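Local coordinates for protein D-glyceraldehyde dehydrogenase (NADP(+)) (Thermoplasma acidophilum, PDB 5IZD) that oxidises D-glyceraldehyde to (R)-glycerate with NADP(+) in the non-phosphorylated Entner-Doudoroff pathway, working as a homotetramer built as a dimer of dimers, at residues I105-Y110 and M154-L159; L220-G225 and A456-K461; M255-A260 and E396-L401; N419-A424 and Y434-G439. One frame throughout, in Å; residues are numbered along the deposited sequence.

Interaction 1: residues I105-Y110 and M154-L159; sequences IDQIQY and MVARKL
Q107 and R157 meet where the carboxamide oxygen OE1 of Q107 rests 3.2 Å from R157 CB, against the foot of the arginine side chain. The approach is not a hydrogen bond: R157 NE lies 3.6 Å from Q107 OE1, obliquely placed, and the amide and guanidinium planes stand 78° apart. Beside this pair the contact is apolar, I108 CG1 lying 4.0 Å from A156 CB. The same methyl is flanked by Q107 NE2, at 4.1 Å from A156 CB.

The second shell helps to position the amide. Q107 NE2 hydrogen-bonds to the carbonyls of G103 and G153, one near each segment; two bonds from one nitrogen probably restrain the amide's rotation and keep OE1 on the R157 side. Beyond CB, R157 leaves its helix with CG anti to the backbone N (chi1 167°), and its NH2 makes a salt bridge with E441. By similarity this arginine belongs to the NADP(+) and substrate sites. A leucine in place of Q107 would probably leave the G103 and G153 carbonyls without their shared donor.

The two segments run almost parallel, 3° apart with axes 8.8 Å from each other, a spacing consistent with the small A156 at the interface. Outward, I108 also packs on helix 39-77, whereas V155 and L159 turn to strand 168-172, so helix 153-164 is layered between helix 94-112 and the sheet.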
# COMPACT_ATOMS: atom_id res chain seq x y z
N ILE A 105 -20.01 -18.27 3.45
CA ILE A 105 -20.10 -18.02 2.01
C ILE A 105 -19.48 -16.67 1.70
O ILE A 105 -18.60 -16.61 0.85
CB ILE A 105 -21.57 -18.12 1.48
CG1 ILE A 105 -22.07 -19.58 1.55
CG2 ILE A 105 -21.71 -17.56 0.05
CD1 ILE A 105 -23.59 -19.71 1.61
N ASP A 106 -19.81 -15.63 2.44
CA ASP A 106 -19.19 -14.34 2.25
C ASP A 106 -17.68 -14.33 2.47
O ASP A 106 -16.98 -13.67 1.77
CB ASP A 106 -19.83 -13.29 3.14
CG ASP A 106 -19.22 -11.87 2.94
OD1 ASP A 106 -19.50 -11.24 1.96
OD2 ASP A 106 -18.46 -11.39 3.78
N GLN A 107 -17.18 -15.08 3.43
CA GLN A 107 -15.80 -15.04 3.77
C GLN A 107 -14.96 -15.77 2.75
O GLN A 107 -13.89 -15.33 2.37
CB GLN A 107 -15.55 -15.65 5.15
CG GLN A 107 -15.85 -14.74 6.31
CD GLN A 107 -15.52 -15.46 7.61
OE1 GLN A 107 -14.48 -15.22 8.21
NE2 GLN A 107 -16.36 -16.44 7.98
N ILE A 108 -15.44 -16.95 2.37
CA ILE A 108 -14.75 -17.71 1.37
C ILE A 108 -14.65 -16.90 0.04
O ILE A 108 -13.60 -16.87 -0.59
CB ILE A 108 -15.39 -19.07 1.14
CG1 ILE A 108 -15.14 -19.98 2.35
CG2 ILE A 108 -14.78 -19.71 -0.09
CD1 ILE A 108 -16.02 -21.24 2.34
N GLN A 109 -15.75 -16.25 -0.37
CA GLN A 109 -15.71 -15.36 -1.53
C GLN A 109 -14.64 -14.26 -1.38
O GLN A 109 -13.77 -14.13 -2.21
CB GLN A 109 -17.05 -14.71 -1.76
CG GLN A 109 -17.08 -13.76 -2.94
CD GLN A 109 -16.93 -14.44 -4.29
OE1 GLN A 109 -17.22 -15.60 -4.43
NE2 GLN A 109 -16.47 -13.69 -5.28
N TYR A 110 -14.71 -13.56 -0.27
CA TYR A 110 -13.85 -12.41 -0.00
C TYR A 110 -12.37 -12.81 -0.04
O TYR A 110 -11.59 -12.13 -0.71
CB TYR A 110 -14.18 -11.79 1.33
CG TYR A 110 -13.17 -10.72 1.74
CD1 TYR A 110 -13.30 -9.37 1.30
CD2 TYR A 110 -12.09 -11.05 2.57
CE1 TYR A 110 -12.38 -8.41 1.70
CE2 TYR A 110 -11.14 -10.09 2.91
CZ TYR A 110 -11.30 -8.78 2.48
OH TYR A 110 -10.34 -7.88 2.85
N MET A 154 -15.53 -20.00 11.77
CA MET A 154 -14.10 -19.97 12.13
C MET A 154 -13.27 -20.87 11.22
O MET A 154 -12.08 -20.62 10.99
CB MET A 154 -13.89 -20.32 13.59
CG MET A 154 -14.48 -19.31 14.56
SD MET A 154 -13.39 -17.85 14.61
CE MET A 154 -14.30 -17.04 15.95
N VAL A 155 -13.91 -21.93 10.71
CA VAL A 155 -13.24 -22.78 9.77
C VAL A 155 -13.03 -22.05 8.46
O VAL A 155 -11.94 -22.03 7.96
CB VAL A 155 -14.01 -24.10 9.58
CG1 VAL A 155 -13.50 -24.88 8.40
CG2 VAL A 155 -13.97 -24.87 10.89
N ALA A 156 -14.10 -21.52 7.89
CA ALA A 156 -13.99 -20.65 6.71
C ALA A 156 -12.93 -19.52 6.89
O ALA A 156 -12.16 -19.26 6.00
CB ALA A 156 -15.34 -20.03 6.35
N ARG A 157 -12.95 -18.85 8.03
CA ARG A 157 -12.04 -17.72 8.29
C ARG A 157 -10.55 -18.07 8.20
O ARG A 157 -9.79 -17.25 7.77
CB ARG A 157 -12.31 -17.13 9.68
CG ARG A 157 -11.22 -16.18 10.16
CD ARG A 157 -11.63 -15.58 11.49
NE ARG A 157 -12.69 -14.64 11.31
CZ ARG A 157 -13.39 -14.11 12.31
NH1 ARG A 157 -13.14 -14.43 13.58
NH2 ARG A 157 -14.36 -13.24 12.02
N LYS A 158 -10.18 -19.26 8.63
CA LYS A 158 -8.83 -19.76 8.63
C LYS A 158 -8.42 -20.51 7.35
O LYS A 158 -7.32 -20.27 6.83
CB LYS A 158 -8.66 -20.65 9.87
CG LYS A 158 -8.83 -19.79 11.12
CD LYS A 158 -8.51 -20.52 12.40
CE LYS A 158 -9.01 -19.75 13.60
NZ LYS A 158 -8.25 -18.50 13.79
N LEU A 159 -9.29 -21.38 6.82
CA LEU A 159 -8.94 -22.17 5.62
C LEU A 159 -8.88 -21.32 4.36
O LEU A 159 -7.96 -21.46 3.59
CB LEU A 159 -9.90 -23.35 5.34
CG LEU A 159 -10.07 -24.50 6.32
CD1 LEU A 159 -11.08 -25.45 5.76
CD2 LEU A 159 -8.80 -25.25 6.59

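Interaction 2: residues L220-G225 and A456-K461; sequences LITMTG and AGEGSK. With NAP (NADP nicotinamide-adenine-dinucleotide phosphate), chain I.
T222 and T224, two residues apart on strand 220-224, both face the carboxylate of E458, one threonine to each oxygen. The tighter part is at T222, where OG1 lies 3.6 Å from E458 OE1. That is not a direct bond; the ammonium of K158 joins the groups, forming a salt bridge with E458 OE1 and hydrogen bonds with both threonine hydroxyls, while T222 OG1 also bonds Y467 OH. E458 reaches this cluster with CG anti to its carbonyl carbon (chi1 -61°) and an extended chain beyond. The buried carboxylate is thus compensated by a lysine, which would probably help keep it ionised.

Strand 220-224 is an inner strand of the Rossmann-like NADP-binding domain, parallel to its neighbours 130-145 and 243-247. Its C-terminal end carries the cofactor, as usual in such folds: G225 CA lies 3.5 Å from NAP O2A, and a side chain on this glycine would collide with that phosphate oxygen. M223 points away from E458, and its CE comes within 3.7 Å of NAP O2A.

The looser part is at T224. Its OG1 is 3.8 Å from E458 OE2, and a water bridges them, accepting from T224 OG1 at 2.9 Å and donating to E458 OE2 at 2.8 Å. Across the contact, beyond E458, the chain turns at G459, whose carbonyl receives S460 OG at 2.7 Å on an in-plane lone pair.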
# COMPACT_ATOMS: atom_id res chain seq x y z
N LEU A 220 3.19 -22.14 10.94
CA LEU A 220 2.23 -21.11 11.32
C LEU A 220 1.04 -21.79 12.05
O LEU A 220 0.62 -22.92 11.70
CB LEU A 220 1.78 -20.30 10.11
CG LEU A 220 0.83 -19.10 10.32
CD1 LEU A 220 0.92 -18.15 9.16
CD2 LEU A 220 -0.63 -19.63 10.41
N ILE A 221 0.63 -21.16 13.13
CA ILE A 221 -0.53 -21.57 13.92
C ILE A 221 -1.54 -20.43 13.92
O ILE A 221 -1.24 -19.28 14.34
CB ILE A 221 -0.15 -21.98 15.35
CG1 ILE A 221 0.73 -23.24 15.29
CG2 ILE A 221 -1.39 -22.39 16.16
CD1 ILE A 221 1.63 -23.45 16.47
N THR A 222 -2.73 -20.74 13.43
CA THR A 222 -3.87 -19.86 13.45
C THR A 222 -4.94 -20.45 14.37
O THR A 222 -5.37 -21.60 14.17
CB THR A 222 -4.38 -19.52 12.04
OG1 THR A 222 -5.44 -18.56 12.15
CG2 THR A 222 -4.88 -20.72 11.24
N MET A 223 -5.33 -19.71 15.41
CA MET A 223 -6.13 -20.28 16.52
C MET A 223 -7.06 -19.25 17.08
O MET A 223 -6.71 -18.05 17.16
CB MET A 223 -5.24 -20.83 17.65
CG MET A 223 -5.96 -21.23 18.91
SD MET A 223 -6.15 -19.93 20.14
CE MET A 223 -6.78 -20.79 21.59
N THR A 224 -8.24 -19.70 17.49
CA THR A 224 -9.18 -18.85 18.19
C THR A 224 -9.73 -19.67 19.35
O THR A 224 -9.95 -20.85 19.17
CB THR A 224 -10.27 -18.32 17.23
OG1 THR A 224 -9.68 -17.48 16.23
CG2 THR A 224 -11.36 -17.54 17.96
N GLY A 225 -9.87 -19.06 20.51
CA GLY A 225 -10.38 -19.70 21.73
C GLY A 225 -10.06 -18.97 23.01
O GLY A 225 -9.97 -17.71 23.03
N ALA A 456 -1.45 -10.96 16.26
CA ALA A 456 -1.76 -10.63 14.91
C ALA A 456 -3.28 -10.38 14.78
O ALA A 456 -3.86 -9.82 15.70
CB ALA A 456 -1.25 -11.68 13.97
N GLY A 457 -3.91 -10.76 13.68
CA GLY A 457 -5.33 -10.51 13.47
C GLY A 457 -5.77 -11.22 12.20
O GLY A 457 -4.93 -11.82 11.52
N GLU A 458 -7.07 -11.13 11.90
CA GLU A 458 -7.73 -11.77 10.76
C GLU A 458 -8.73 -10.86 10.04
O GLU A 458 -9.45 -10.09 10.65
CB GLU A 458 -8.46 -13.01 11.24
CG GLU A 458 -7.53 -14.03 11.85
CD GLU A 458 -8.29 -15.19 12.55
OE1 GLU A 458 -8.29 -16.38 12.07
OE2 GLU A 458 -8.88 -14.84 13.61
N GLY A 459 -8.77 -10.98 8.73
CA GLY A 459 -9.57 -10.13 7.93
C GLY A 459 -8.81 -8.94 7.41
O GLY A 459 -7.81 -8.51 7.97
N SER A 460 -9.34 -8.36 6.35
CA SER A 460 -8.70 -7.29 5.60
C SER A 460 -7.47 -7.76 4.83
O SER A 460 -6.99 -8.87 4.97
CB SER A 460 -8.36 -6.05 6.48
OG SER A 460 -7.06 -6.11 7.07
N LYS A 461 -6.96 -6.87 4.01
CA LYS A 461 -5.63 -7.05 3.40
C LYS A 461 -4.58 -7.50 4.42
O LYS A 461 -3.77 -8.38 4.14
CB LYS A 461 -5.16 -5.70 2.78
CG LYS A 461 -3.83 -5.73 2.00
CD LYS A 461 -3.37 -4.33 1.50
CE LYS A 461 -3.83 -3.22 2.43
NZ LYS A 461 -3.36 -1.83 2.02
PA NAP I . -10.23 -23.62 23.85
O1A NAP I . -9.80 -24.63 24.87
O2A NAP I . -9.42 -22.35 23.72
O5B NAP I . -10.31 -24.38 22.40
C5B NAP I . -9.95 -23.78 21.13
C4B NAP I . -9.24 -24.81 20.23
O4B NAP I . -7.94 -25.12 20.77
C3B NAP I . -9.98 -26.16 20.17
O3B NAP I . -9.78 -26.76 18.86
C2B NAP I . -9.29 -26.97 21.23
O2B NAP I . -9.51 -28.37 21.12
C1B NAP I . -7.86 -26.56 21.02
N9A NAP I . -6.95 -26.83 22.14
C8A NAP I . -7.24 -27.04 23.45
N7A NAP I . -6.17 -27.27 24.17
C5A NAP I . -5.11 -27.18 23.25
C6A NAP I . -3.73 -27.31 23.39
N6A NAP I . -3.13 -27.57 24.56
N1A NAP I . -2.96 -27.16 22.29
C2A NAP I . -3.56 -26.93 21.10
N3A NAP I . -4.87 -26.80 20.88
C4A NAP I . -5.59 -26.93 22.02
O3 NAP I . -11.74 -23.25 24.15
PN NAP I . -12.74 -23.77 25.30
O1N NAP I . -13.01 -25.26 25.11
O2N NAP I . -13.99 -22.94 25.29
O5D NAP I . -11.96 -23.56 26.62
P2B NAP I . -10.53 -29.11 22.20
O1X NAP I . -10.48 -30.61 21.87
O2X NAP I . -11.88 -28.60 21.97
O3X NAP I . -10.05 -28.87 23.59
O HOH W 1 -11.22 -15.34 15.07

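Interaction 3: residues M255-A260 and E396-L401; sequences MVWKDA and EEMYDL
M255 and M398 supply the apolar part of the contact, their side chains crossing at an angle. M398 CG sits 3.7 Å from M255 SD, and M398 SD lies 3.8 Å from M255 CB, so each sulfur packs on the aliphatic part of the other chain. A chi1 of -173° points the M398 chain away from its own N and out toward the strand, before it bends at its methyl. An alanine in place of M255 removes everything beyond CB, including the SD on which M398 CG packs, which would probably open a gap there and let the M398 side chain shift.

Within the catalytic domain, strand 252-256 lies inside a seven-stranded mixed sheet. Helix 395-403 connects strand 386-392 to strand 410-414, parallel strands separated by 284-290 and 252-256, and therefore crosses over M255; M398 also packs on I392 and L413 of the two strands that the helix connects.

The sulfur-aromatic part is oblique. M398 SD stands 5.2 Å from the centroid of the six-membered ring of W257, 60° off the ring normal, and W257 CE3 is the nearest ring atom at 4.1 Å: a Met-aromatic contact.

Around W257, outside the interface, one backbone bond and two packing contacts probably help to place the ring. A type I turn from W257 to A260 is closed by A260 N to W257 O at 3.1 Å; within it K258 CG lies over one face of the indole, while H290 meets W257 edge-to-face.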
# COMPACT_ATOMS: atom_id res chain seq x y z
N MET A 255 -20.90 1.16 26.15
CA MET A 255 -20.95 2.49 26.73
C MET A 255 -22.09 3.30 26.10
O MET A 255 -22.15 3.45 24.89
CB MET A 255 -19.59 3.19 26.47
CG MET A 255 -18.44 2.54 27.24
SD MET A 255 -16.79 2.99 26.62
CE MET A 255 -16.74 1.98 25.13
N VAL A 256 -22.98 3.85 26.92
CA VAL A 256 -24.16 4.56 26.45
C VAL A 256 -24.11 5.94 27.11
O VAL A 256 -24.39 6.10 28.30
CB VAL A 256 -25.45 3.81 26.84
CG1 VAL A 256 -26.68 4.53 26.29
CG2 VAL A 256 -25.38 2.33 26.32
N TRP A 257 -23.73 6.93 26.31
CA TRP A 257 -23.61 8.30 26.81
C TRP A 257 -25.03 8.88 26.96
O TRP A 257 -26.00 8.29 26.48
CB TRP A 257 -22.71 9.11 25.88
CG TRP A 257 -22.33 10.40 26.48
CD1 TRP A 257 -22.67 11.65 26.02
CD2 TRP A 257 -21.55 10.61 27.67
NE1 TRP A 257 -22.15 12.61 26.85
CE2 TRP A 257 -21.45 12.01 27.85
CE3 TRP A 257 -20.90 9.77 28.57
CZ2 TRP A 257 -20.74 12.59 28.93
CZ3 TRP A 257 -20.24 10.30 29.65
CH2 TRP A 257 -20.15 11.72 29.82
N LYS A 258 -25.16 9.98 27.72
CA LYS A 258 -26.46 10.61 27.99
C LYS A 258 -27.23 11.03 26.75
O LYS A 258 -28.43 11.10 26.81
CB LYS A 258 -26.34 11.85 28.91
CG LYS A 258 -25.40 12.92 28.45
CD LYS A 258 -25.54 14.24 29.26
CE LYS A 258 -24.26 15.01 29.05
NZ LYS A 258 -24.11 16.23 29.87
N ASP A 259 -26.55 11.35 25.65
CA ASP A 259 -27.29 11.75 24.43
C ASP A 259 -27.62 10.57 23.47
O ASP A 259 -28.01 10.79 22.34
CB ASP A 259 -26.52 12.87 23.69
CG ASP A 259 -25.17 12.41 23.14
OD1 ASP A 259 -24.75 11.28 23.40
OD2 ASP A 259 -24.48 13.18 22.46
N ALA A 260 -27.41 9.34 23.89
CA ALA A 260 -27.59 8.19 22.99
C ALA A 260 -29.03 8.05 22.51
O ALA A 260 -29.96 8.42 23.23
CB ALA A 260 -27.19 6.90 23.71
N GLU A 396 -13.84 11.30 30.43
CA GLU A 396 -12.53 10.80 30.89
C GLU A 396 -12.69 9.51 31.70
O GLU A 396 -11.88 8.61 31.56
CB GLU A 396 -11.75 11.82 31.75
N GLU A 397 -13.68 9.51 32.61
CA GLU A 397 -14.00 8.38 33.49
C GLU A 397 -14.38 7.15 32.62
O GLU A 397 -13.84 6.07 32.82
CB GLU A 397 -15.10 8.77 34.50
CG GLU A 397 -15.67 7.58 35.26
CD GLU A 397 -17.07 7.79 35.86
OE1 GLU A 397 -17.31 7.19 36.93
OE2 GLU A 397 -17.91 8.51 35.25
N MET A 398 -15.26 7.37 31.63
CA MET A 398 -15.71 6.37 30.67
C MET A 398 -14.52 5.69 29.97
O MET A 398 -14.42 4.44 30.03
CB MET A 398 -16.66 6.98 29.65
CG MET A 398 -17.32 5.98 28.71
SD MET A 398 -18.43 6.71 27.49
CE MET A 398 -17.27 7.21 26.22
N TYR A 399 -13.58 6.49 29.45
CA TYR A 399 -12.40 5.94 28.81
C TYR A 399 -11.58 5.10 29.75
O TYR A 399 -11.11 4.00 29.38
CB TYR A 399 -11.44 7.03 28.26
CG TYR A 399 -11.97 7.94 27.17
CD1 TYR A 399 -12.96 7.53 26.31
CD2 TYR A 399 -11.45 9.26 27.02
CE1 TYR A 399 -13.44 8.35 25.33
CE2 TYR A 399 -11.93 10.10 26.01
CZ TYR A 399 -12.92 9.61 25.15
OH TYR A 399 -13.47 10.37 24.15
N ASP A 400 -11.37 5.62 30.96
CA ASP A 400 -10.51 4.93 31.95
C ASP A 400 -11.11 3.58 32.43
O ASP A 400 -10.38 2.62 32.61
CB ASP A 400 -10.25 5.80 33.19
CG ASP A 400 -9.29 6.95 32.91
OD1 ASP A 400 -8.59 6.94 31.88
OD2 ASP A 400 -9.24 7.87 33.74
N LEU A 401 -12.41 3.57 32.65
CA LEU A 401 -13.10 2.37 33.06
C LEU A 401 -13.04 1.28 31.94
O LEU A 401 -12.79 0.09 32.24
CB LEU A 401 -14.54 2.66 33.45
CG LEU A 401 -14.69 3.48 34.73
CD1 LEU A 401 -16.15 3.87 34.83
CD2 LEU A 401 -14.31 2.78 36.04

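Interaction 4: residues N419-A424 and Y434-G439; sequences NIIFEA and YVNMPG
A424 N to I420 O, 2.8 Å, is the shorter of the two backbone bonds within helix segment 419-424, and it belongs to the helical turn that presents I421 to V435. The other, E423 N to N419 O at 3.1 Å, confirms the i to i+4 pattern through this turn. From it I421 approaches V435 with its branches: CG1 lies 3.8 Å from V435 CG1, and both CG2 and CD1 of I421 stand 4.1 Å from the same V435 CG1. One methyl is thereby received among three carbons of the isoleucine. V435 places it there through a chi1 of 177°, which swings CG1 to the far side of CB from its own N.

Beside this apolar core, N436 ND2 is 4.3 Å from I421 CD1, a loose contact; the amide is engaged instead by the carbonyl of T415, to which ND2 hydrogen-bonds. N436 takes up left-handed helical backbone angles (59/34°), which turn the chain out of the strand.

The pair joins the helix and second strand of the beta-alpha-beta unit made by strand 410-414, helix 418-427 and strand 432-435. Y434 bonds through its backbone with strand 410-414, while on the other side Y434 and V435 form a parallel ladder with a strand of the third subunit, carrying the sheet across the interface.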
# COMPACT_ATOMS: atom_id res chain seq x y z
N ASN A 419 -17.41 14.90 19.01
CA ASN A 419 -16.13 15.01 19.69
C ASN A 419 -15.81 13.79 20.50
O ASN A 419 -14.65 13.41 20.57
CB ASN A 419 -16.09 16.27 20.52
CG ASN A 419 -16.22 17.52 19.66
OD1 ASN A 419 -15.85 17.52 18.47
ND2 ASN A 419 -16.80 18.54 20.22
N ILE A 420 -16.82 13.17 21.07
CA ILE A 420 -16.61 11.92 21.79
C ILE A 420 -16.27 10.81 20.81
O ILE A 420 -15.33 10.09 21.06
CB ILE A 420 -17.82 11.55 22.64
CG1 ILE A 420 -18.04 12.63 23.70
CG2 ILE A 420 -17.60 10.18 23.29
CD1 ILE A 420 -19.29 12.38 24.55
N ILE A 421 -16.99 10.71 19.69
CA ILE A 421 -16.74 9.68 18.68
C ILE A 421 -15.30 9.71 18.10
O ILE A 421 -14.60 8.69 18.09
CB ILE A 421 -17.77 9.74 17.50
CG1 ILE A 421 -19.19 9.34 17.96
CG2 ILE A 421 -17.33 8.82 16.36
CD1 ILE A 421 -20.31 9.81 17.04
N PHE A 422 -14.87 10.86 17.59
CA PHE A 422 -13.51 10.98 17.05
C PHE A 422 -12.42 10.82 18.12
O PHE A 422 -11.37 10.22 17.89
CB PHE A 422 -13.34 12.32 16.31
CG PHE A 422 -14.13 12.40 15.04
CD1 PHE A 422 -13.78 11.61 13.94
CD2 PHE A 422 -15.21 13.23 14.93
CE1 PHE A 422 -14.50 11.68 12.74
CE2 PHE A 422 -15.92 13.31 13.74
CZ PHE A 422 -15.56 12.54 12.64
N GLU A 423 -12.66 11.35 19.31
CA GLU A 423 -11.70 11.20 20.38
C GLU A 423 -11.59 9.75 20.89
O GLU A 423 -10.48 9.25 21.09
CB GLU A 423 -12.02 12.18 21.54
CG GLU A 423 -10.99 12.11 22.67
CD GLU A 423 -11.25 13.07 23.78
OE1 GLU A 423 -10.39 13.98 23.83
OE2 GLU A 423 -12.27 12.96 24.54
N ALA A 424 -12.73 9.11 21.13
CA ALA A 424 -12.77 7.66 21.51
C ALA A 424 -12.11 6.73 20.52
O ALA A 424 -11.56 5.73 20.90
CB ALA A 424 -14.21 7.19 21.70
N TYR A 434 -17.43 -0.26 18.03
CA TYR A 434 -18.68 -0.17 17.31
C TYR A 434 -19.46 1.05 17.83
O TYR A 434 -19.84 1.16 19.01
CB TYR A 434 -19.51 -1.49 17.47
CG TYR A 434 -18.85 -2.70 16.84
CD1 TYR A 434 -19.02 -3.00 15.48
CD2 TYR A 434 -18.06 -3.58 17.61
CE1 TYR A 434 -18.40 -4.10 14.90
CE2 TYR A 434 -17.45 -4.68 17.04
CZ TYR A 434 -17.60 -4.92 15.67
OH TYR A 434 -16.98 -6.03 15.11
N VAL A 435 -19.70 1.99 16.93
CA VAL A 435 -20.25 3.29 17.26
C VAL A 435 -21.62 3.35 16.64
O VAL A 435 -21.74 3.41 15.43
CB VAL A 435 -19.39 4.42 16.66
CG1 VAL A 435 -20.02 5.77 16.96
CG2 VAL A 435 -17.96 4.36 17.19
N ASN A 436 -22.64 3.37 17.51
CA ASN A 436 -24.06 3.47 17.16
C ASN A 436 -24.52 2.33 16.25
O ASN A 436 -25.42 2.49 15.42
CB ASN A 436 -24.40 4.85 16.59
CG ASN A 436 -24.11 5.95 17.58
OD1 ASN A 436 -24.42 5.88 18.79
ND2 ASN A 436 -23.53 6.98 17.07
N MET A 437 -23.93 1.16 16.45
CA MET A 437 -24.29 -0.00 15.66
C MET A 437 -23.76 -1.27 16.31
O MET A 437 -22.83 -1.21 17.09
CB MET A 437 -23.73 0.10 14.25
CG MET A 437 -22.20 0.10 14.14
SD MET A 437 -21.61 0.14 12.41
CE MET A 437 -21.64 -1.62 12.02
N PRO A 438 -24.39 -2.44 16.02
CA PRO A 438 -23.86 -3.70 16.50
C PRO A 438 -22.71 -4.22 15.65
O PRO A 438 -22.40 -3.70 14.59
CB PRO A 438 -25.07 -4.66 16.32
CG PRO A 438 -25.72 -4.15 15.07
CD PRO A 438 -25.60 -2.64 15.18
N GLY A 439 -22.11 -5.30 16.14
CA GLY A 439 -21.28 -6.20 15.35
C GLY A 439 -22.24 -7.07 14.53
O GLY A 439 -23.42 -6.77 14.50

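How the interactions relate
Interactions 1 and 2 meet in the NADP-binding domain, their centres 12 Å apart. Their point of contact is K158 NZ, 2.7 Å from E458 OE1, and R157 CD reinforces it by packing 3.5 Å from the same E458 OE1. R157 is also about 4 Å, side chain to side chain, from E247, the predicted proton acceptor, although about 12 Å from NADP, which interaction 2 touches. Interactions 3 and 4 belong to the other sheet, away from these sites, with centres 11 Å apart; Y399 OH, 2.9 Å from E423 OE2, probably hydrogen-bonds across them. Interaction 4 approaches interaction 1 to about 8 Å between nearest atoms, without touching, whereas interaction 3 stays about 20 Å away.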